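Local coordinates for protein endoglucanase, family GH5 (Zobellia galactanivorans, PDB 6GL2) that hydrolyses hemicellulose as a family GH5 glycoside hydrolase, probably cutting beta-glucans such as mixed-linked glucan, at residues H227-Y232 with D314-F319; S278-N283 with W326-I331. All coordinates share one frame; numbering follows the deposited sequence.

Interaction 1: residues H227-Y232 with D314-F319; sequences HSYFPY and DEFGIF
Y229 and F316 reach each other through similar first torsions: each has CG beside its backbone N and anti to its own carbonyl carbon (chi1 -67° and -72°), and from these positions the CD2-CE2 side of Y229 meets CE1 of F316. The approach is at a slant. CE2 of Y229 lies 3.9 Å from CE1 of F316, and CD2 of Y229 is 4.1 Å from that same CE1. CZ of F316 touches more loosely, 4.2 Å from CE2 of Y229. With ring centres 5.8 Å apart and planes at 71°, the two form an oblique pair, neither stacked nor edge-to-face. Y229 is the centre of an inverse gamma turn just after strand 222-227. F316 belongs to the long loop that follows the last barrel strand, 304-307. L236, on helix 232-237, packs against both side chains. The phenol oxygen of Y229 turns to another task, a hydrogen bond with OE1 of E275. E275 sits at the end of strand 271-276, the seventh of the barrel, where GH5 enzymes carry their nucleophile, so Y229 probably helps position that carboxylate. The backbone of F316 is fixed on its own side, its N bonded to N310 OD1 and its O to W307 NE1. Across the contact itself only carbon meets carbon, which implies a dispersion contact without strong directional preference: F316 packs against the CD2-CE2 side of the tyrosine ring, next to the hydroxyl, whose hydrogen bond to E275 limits how far that ring can shift.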
loop_
_atom_site.group_PDB
_atom_site.type_symbol
_atom_site.label_atom_id
_atom_site.label_comp_id
_atom_site.label_asym_id
_atom_site.label_seq_id
_atom_site.Cartn_x
_atom_site.Cartn_y
_atom_site.Cartn_z
ATOM N N HIS A 227 4.021 5.745 2.740
ATOM C CA HIS A 227 4.158 6.116 1.362
ATOM C C HIS A 227 5.017 7.368 1.325
ATOM O O HIS A 227 4.764 8.310 2.096
ATOM C CB HIS A 227 2.802 6.411 0.746
ATOM C CG HIS A 227 1.811 5.244 0.803
ATOM N ND1 HIS A 227 0.522 5.376 0.444
ATOM C CD2 HIS A 227 2.022 3.966 1.126
ATOM C CE1 HIS A 227 -0.075 4.151 0.613
ATOM N NE2 HIS A 227 0.809 3.304 0.974
ATOM N N SER A 228 5.929 7.486 0.387
ATOM C CA SER A 228 6.809 8.687 0.278
ATOM C C SER A 228 7.208 8.939 -1.157
ATOM O O SER A 228 8.122 8.299 -1.665
ATOM C CB SER A 228 8.016 8.484 1.122
ATOM O OG SER A 228 8.666 9.825 1.114
ATOM N N TYR A 229 6.447 9.796 -1.786
ATOM C CA TYR A 229 6.716 10.201 -3.136
ATOM C C TYR A 229 7.797 11.333 -3.168
ATOM O O TYR A 229 7.521 12.439 -3.532
ATOM C CB TYR A 229 5.498 10.640 -3.850
ATOM C CG TYR A 229 4.422 9.569 -4.143
ATOM C CD1 TYR A 229 3.517 9.185 -3.165
ATOM C CD2 TYR A 229 4.387 8.908 -5.356
ATOM C CE1 TYR A 229 2.534 8.270 -3.459
ATOM C CE2 TYR A 229 3.406 7.967 -5.632
ATOM C CZ TYR A 229 2.525 7.658 -4.701
ATOM O OH TYR A 229 1.534 6.733 -5.073
ATOM N N PHE A 230 8.944 10.979 -2.655
ATOM C CA PHE A 230 10.009 11.926 -2.308
ATOM C C PHE A 230 10.975 12.053 -3.495
ATOM O O PHE A 230 11.477 11.078 -3.967
ATOM C CB PHE A 230 10.788 11.446 -1.082
ATOM C CG PHE A 230 11.636 12.538 -0.480
ATOM C CD1 PHE A 230 12.822 12.918 -1.115
ATOM C CD2 PHE A 230 11.174 13.303 0.548
ATOM C CE1 PHE A 230 13.563 14.003 -0.625
ATOM C CE2 PHE A 230 11.934 14.348 1.056
ATOM C CZ PHE A 230 13.129 14.711 0.451
ATOM N N PRO A 231 11.253 13.299 -3.954
ATOM C CA PRO A 231 10.710 14.573 -3.467
ATOM C C PRO A 231 9.459 14.973 -4.210
ATOM O O PRO A 231 9.396 14.757 -5.414
ATOM C CB PRO A 231 11.859 15.568 -3.724
ATOM C CG PRO A 231 12.416 15.028 -5.008
ATOM C CD PRO A 231 12.316 13.519 -4.917
ATOM N N TYR A 232 8.449 15.469 -3.520
ATOM C CA TYR A 232 7.170 15.613 -4.155
ATOM C C TYR A 232 7.145 16.582 -5.338
ATOM O O TYR A 232 6.278 16.489 -6.207
ATOM C CB TYR A 232 6.089 15.943 -3.094
ATOM C CG TYR A 232 6.163 17.353 -2.619
ATOM C CD1 TYR A 232 5.544 18.393 -3.317
ATOM C CD2 TYR A 232 6.904 17.677 -1.483
ATOM C CE1 TYR A 232 5.639 19.702 -2.858
ATOM C CE2 TYR A 232 6.972 18.991 -1.005
ATOM C CZ TYR A 232 6.346 19.982 -1.718
ATOM O OH TYR A 232 6.421 21.315 -1.281
ATOM N N ASP A 314 1.106 8.512 -19.265
ATOM C CA ASP A 314 1.420 9.917 -19.063
ATOM C C ASP A 314 1.571 10.325 -17.611
ATOM O O ASP A 314 1.871 11.472 -17.278
ATOM C CB ASP A 314 0.353 10.786 -19.749
ATOM C CG ASP A 314 0.359 10.541 -21.247
ATOM O OD1 ASP A 314 1.397 10.250 -21.828
ATOM O OD2 ASP A 314 -0.693 10.680 -21.884
ATOM N N GLU A 315 1.312 9.407 -16.694
ATOM C CA GLU A 315 1.361 9.629 -15.266
ATOM C C GLU A 315 2.330 8.612 -14.670
ATOM O O GLU A 315 3.515 8.857 -14.695
ATOM C CB GLU A 315 -0.065 9.543 -14.700
ATOM C CG GLU A 315 -0.921 10.664 -15.228
ATOM C CD GLU A 315 -2.351 10.638 -14.835
ATOM O OE1 GLU A 315 -2.766 9.785 -14.007
ATOM O OE2 GLU A 315 -3.204 11.446 -15.308
ATOM N N PHE A 316 1.852 7.530 -14.000
ATOM C CA PHE A 316 2.669 6.594 -13.295
ATOM C C PHE A 316 2.803 5.221 -13.946
ATOM O O PHE A 316 3.483 4.319 -13.424
ATOM C CB PHE A 316 2.092 6.415 -11.863
ATOM C CG PHE A 316 2.320 7.608 -10.954
ATOM C CD1 PHE A 316 3.458 7.708 -10.268
ATOM C CD2 PHE A 316 1.388 8.611 -10.883
ATOM C CE1 PHE A 316 3.690 8.798 -9.398
ATOM C CE2 PHE A 316 1.639 9.719 -10.085
ATOM C CZ PHE A 316 2.801 9.784 -9.365
ATOM N N GLY A 317 2.130 5.046 -15.083
ATOM C CA GLY A 317 2.100 3.755 -15.710
ATOM C C GLY A 317 3.430 3.426 -16.411
ATOM O O GLY A 317 3.900 4.182 -17.313
ATOM N N ILE A 318 4.057 2.370 -15.982
ATOM C CA ILE A 318 5.255 1.833 -16.608
ATOM C C ILE A 318 5.042 0.524 -17.355
ATOM O O ILE A 318 5.818 0.194 -18.264
ATOM C CB ILE A 318 6.458 1.731 -15.634
ATOM C CG1 ILE A 318 6.176 0.756 -14.506
ATOM C CG2 ILE A 318 6.726 3.113 -15.023
ATOM C CD1 ILE A 318 7.397 0.504 -13.641
ATOM N N PHE A 319 3.903 -0.126 -17.088
ATOM C CA PHE A 319 3.454 -1.348 -17.811
ATOM C C PHE A 319 2.219 -1.006 -18.626
ATOM O O PHE A 319 1.338 -0.324 -18.132
ATOM C CB PHE A 319 3.126 -2.411 -16.796
ATOM C CG PHE A 319 2.607 -3.709 -17.390
ATOM C CD1 PHE A 319 3.381 -4.448 -18.292
ATOM C CD2 PHE A 319 1.353 -4.156 -17.142
ATOM C CE1 PHE A 319 2.894 -5.622 -18.830
ATOM C CE2 PHE A 319 0.882 -5.346 -17.712
ATOM C CZ PHE A 319 1.634 -6.081 -18.564
#

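Interaction 2: residues S278-N283 with W326-I331; sequences STFSDN and WNYPEI
One face of the F280 ring lies against the hydroxyl of Y328. At CB the chain leaves with CG anti to the backbone N (chi1 -173°), which sends the ring toward the helix start that holds Y328. CB and CG make no close approach to the tyrosine; the contact begins at CD1, 3.8 Å from Y328 OH. CE1 makes the nearest approach, 3.5 Å from the same oxygen, and it also lies 4.2 Å from Y328 CZ. At the tip, CZ is again 3.8 Å from Y328 OH. The hydroxyl oxygen therefore stands over one face of the phenylalanine, displaced toward its CE1 rim. Returning along the far side of the ring, CE2 has the backbone N of D282 3.4 Å away, over the opposite face, so the ring is sandwiched between a phenol oxygen and its own loop. This is the rim of a (beta/alpha)8 TIM barrel: F280 sits in the loop between strand 271-276 and helix 284-301, and Y328 is the N-cap residue of the closing helix 329-336. R287, on helix 284-301, packs against both aromatic side chains and against I331. The two rings are nearly parallel, 17° between planes, yet slid so far that they barely overlap. Within the loop of F280, S281 N donates to N283 OD1 (2.8 Å); the donor sits 46° out of the carbonyl plane. ND2 of the same N283 bonds to S241 O, in the segment between helices 232-237 and 246-266.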
loop_
_atom_site.group_PDB
_atom_site.type_symbol
_atom_site.label_atom_id
_atom_site.label_comp_id
_atom_site.label_asym_id
_atom_site.label_seq_id
_atom_site.Cartn_x
_atom_site.Cartn_y
_atom_site.Cartn_z
ATOM N N SER A 278 7.429 8.373 -9.566
ATOM C CA SER A 278 7.373 9.727 -10.138
ATOM C C SER A 278 6.446 9.759 -11.290
ATOM O O SER A 278 6.394 8.813 -12.061
ATOM C CB SER A 278 8.802 10.206 -10.556
ATOM O OG SER A 278 9.341 9.308 -11.496
ATOM N N THR A 279 5.756 10.843 -11.476
ATOM C CA THR A 279 4.891 11.061 -12.621
ATOM C C THR A 279 5.785 11.440 -13.832
ATOM O O THR A 279 6.907 11.922 -13.662
ATOM C CB THR A 279 3.864 12.146 -12.288
ATOM O OG1 THR A 279 2.745 12.004 -13.191
ATOM C CG2 THR A 279 4.433 13.594 -12.260
ATOM N N PHE A 280 5.303 11.148 -14.994
ATOM C CA PHE A 280 6.008 11.473 -16.188
ATOM C C PHE A 280 6.005 12.985 -16.423
ATOM O O PHE A 280 4.966 13.588 -16.623
ATOM C CB PHE A 280 5.408 10.794 -17.427
ATOM C CG PHE A 280 6.244 11.009 -18.645
ATOM C CD1 PHE A 280 7.533 10.513 -18.727
ATOM C CD2 PHE A 280 5.759 11.819 -19.631
ATOM C CE1 PHE A 280 8.313 10.789 -19.847
ATOM C CE2 PHE A 280 6.578 12.120 -20.742
ATOM C CZ PHE A 280 7.787 11.565 -20.835
ATOM N N SER A 281 7.171 13.595 -16.512
ATOM C CA SER A 281 7.268 15.048 -16.801
ATOM C C SER A 281 8.274 15.348 -17.907
ATOM O O SER A 281 9.210 16.173 -17.731
ATOM C CB SER A 281 7.736 15.759 -15.534
ATOM O OG SER A 281 6.760 15.602 -14.500
ATOM N N ASP A 282 8.163 14.641 -19.023
ATOM C CA ASP A 282 9.032 14.829 -20.195
ATOM C C ASP A 282 10.466 14.711 -19.762
ATOM O O ASP A 282 11.396 15.478 -20.187
ATOM C CB ASP A 282 8.761 16.166 -20.914
ATOM C CG ASP A 282 7.524 16.168 -21.665
ATOM O OD1 ASP A 282 6.762 15.189 -21.857
ATOM O OD2 ASP A 282 7.312 17.261 -22.294
ATOM N N ASN A 283 10.750 13.721 -18.896
ATOM C CA ASN A 283 11.991 13.630 -18.180
ATOM C C ASN A 283 12.468 12.202 -17.916
ATOM O O ASN A 283 12.743 11.805 -16.782
ATOM C CB ASN A 283 11.868 14.416 -16.847
ATOM C CG ASN A 283 10.808 13.845 -15.915
ATOM O OD1 ASN A 283 9.927 13.113 -16.340
ATOM N ND2 ASN A 283 10.853 14.247 -14.647
ATOM N N TRP A 326 6.016 -3.334 -21.714
ATOM C CA TRP A 326 6.420 -2.267 -20.822
ATOM C C TRP A 326 6.577 -1.007 -21.563
ATOM O O TRP A 326 7.262 -0.906 -22.596
ATOM C CB TRP A 326 7.719 -2.621 -20.102
ATOM C CG TRP A 326 7.501 -3.798 -19.195
ATOM C CD1 TRP A 326 7.575 -5.156 -19.510
ATOM C CD2 TRP A 326 7.117 -3.781 -17.811
ATOM N NE1 TRP A 326 7.196 -5.926 -18.472
ATOM C CE2 TRP A 326 6.959 -5.138 -17.390
ATOM C CE3 TRP A 326 6.940 -2.764 -16.831
ATOM C CZ2 TRP A 326 6.550 -5.477 -16.141
ATOM C CZ3 TRP A 326 6.504 -3.100 -15.611
ATOM C CH2 TRP A 326 6.326 -4.466 -15.229
ATOM N N ASN A 327 5.964 0.074 -21.087
ATOM C CA ASN A 327 6.201 1.406 -21.602
ATOM C C ASN A 327 7.611 1.858 -21.226
ATOM O O ASN A 327 8.326 2.444 -22.026
ATOM C CB ASN A 327 5.093 2.370 -21.089
ATOM C CG ASN A 327 3.658 1.984 -21.620
ATOM O OD1 ASN A 327 3.528 1.517 -22.698
ATOM N ND2 ASN A 327 2.679 2.011 -20.748
ATOM N N TYR A 328 8.001 1.625 -19.974
ATOM C CA TYR A 328 9.251 2.019 -19.405
ATOM C C TYR A 328 10.000 0.905 -18.717
ATOM O O TYR A 328 10.089 0.835 -17.487
ATOM C CB TYR A 328 9.129 3.253 -18.497
ATOM C CG TYR A 328 8.609 4.473 -19.237
ATOM C CD1 TYR A 328 9.417 5.062 -20.210
ATOM C CD2 TYR A 328 7.371 5.064 -19.010
ATOM C CE1 TYR A 328 9.001 6.153 -20.901
ATOM C CE2 TYR A 328 6.904 6.166 -19.724
ATOM C CZ TYR A 328 7.733 6.706 -20.718
ATOM O OH TYR A 328 7.251 7.829 -21.374
ATOM N N PRO A 329 10.436 -0.074 -19.527
ATOM C CA PRO A 329 11.031 -1.263 -18.929
ATOM C C PRO A 329 12.260 -0.938 -18.061
ATOM O O PRO A 329 12.527 -1.672 -17.126
ATOM C CB PRO A 329 11.431 -2.099 -20.117
ATOM C CG PRO A 329 11.543 -1.176 -21.244
ATOM C CD PRO A 329 10.499 -0.127 -21.015
ATOM N N GLU A 330 12.991 0.131 -18.411
ATOM C CA GLU A 330 14.205 0.412 -17.651
ATOM C C GLU A 330 13.901 0.881 -16.235
ATOM O O GLU A 330 14.642 0.596 -15.336
ATOM C CB GLU A 330 15.081 1.435 -18.364
ATOM C CG GLU A 330 15.528 0.975 -19.732
ATOM C CD GLU A 330 15.930 -0.481 -19.740
ATOM O OE1 GLU A 330 16.955 -0.830 -19.072
ATOM O OE2 GLU A 330 15.206 -1.320 -20.374
ATOM N N ILE A 331 12.763 1.564 -16.015
ATOM C CA ILE A 331 12.314 1.884 -14.646
ATOM C C ILE A 331 12.093 0.601 -13.890
ATOM O O ILE A 331 12.488 0.465 -12.751
ATOM C CB ILE A 331 11.104 2.858 -14.605
ATOM C CG1 ILE A 331 11.479 4.237 -15.186
ATOM C CG2 ILE A 331 10.525 2.987 -13.182
ATOM C CD1 ILE A 331 10.348 5.233 -15.340
#

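In the fold
Interactions 1 and 2 are both small aromatic contacts at the surface, and neither belongs to the barrel core. Each joins the long connection between strand 304-307 and helix 329-336 to an earlier loop, the one after strand 222-227 in interaction 1 and the one after strand 271-276 in interaction 2. Their segments alternate along the chain and are stitched together by probable backbone hydrogen bonds, F280 N to E315 O (2.9 Å) and Y328 N to I318 O (3.1 Å). Interaction 1, nearer the chain centre, is purely hydrocarbon, its tyrosine hydroxyl engaged inward; in the more peripheral interaction 2 the hydroxyl itself makes the contact.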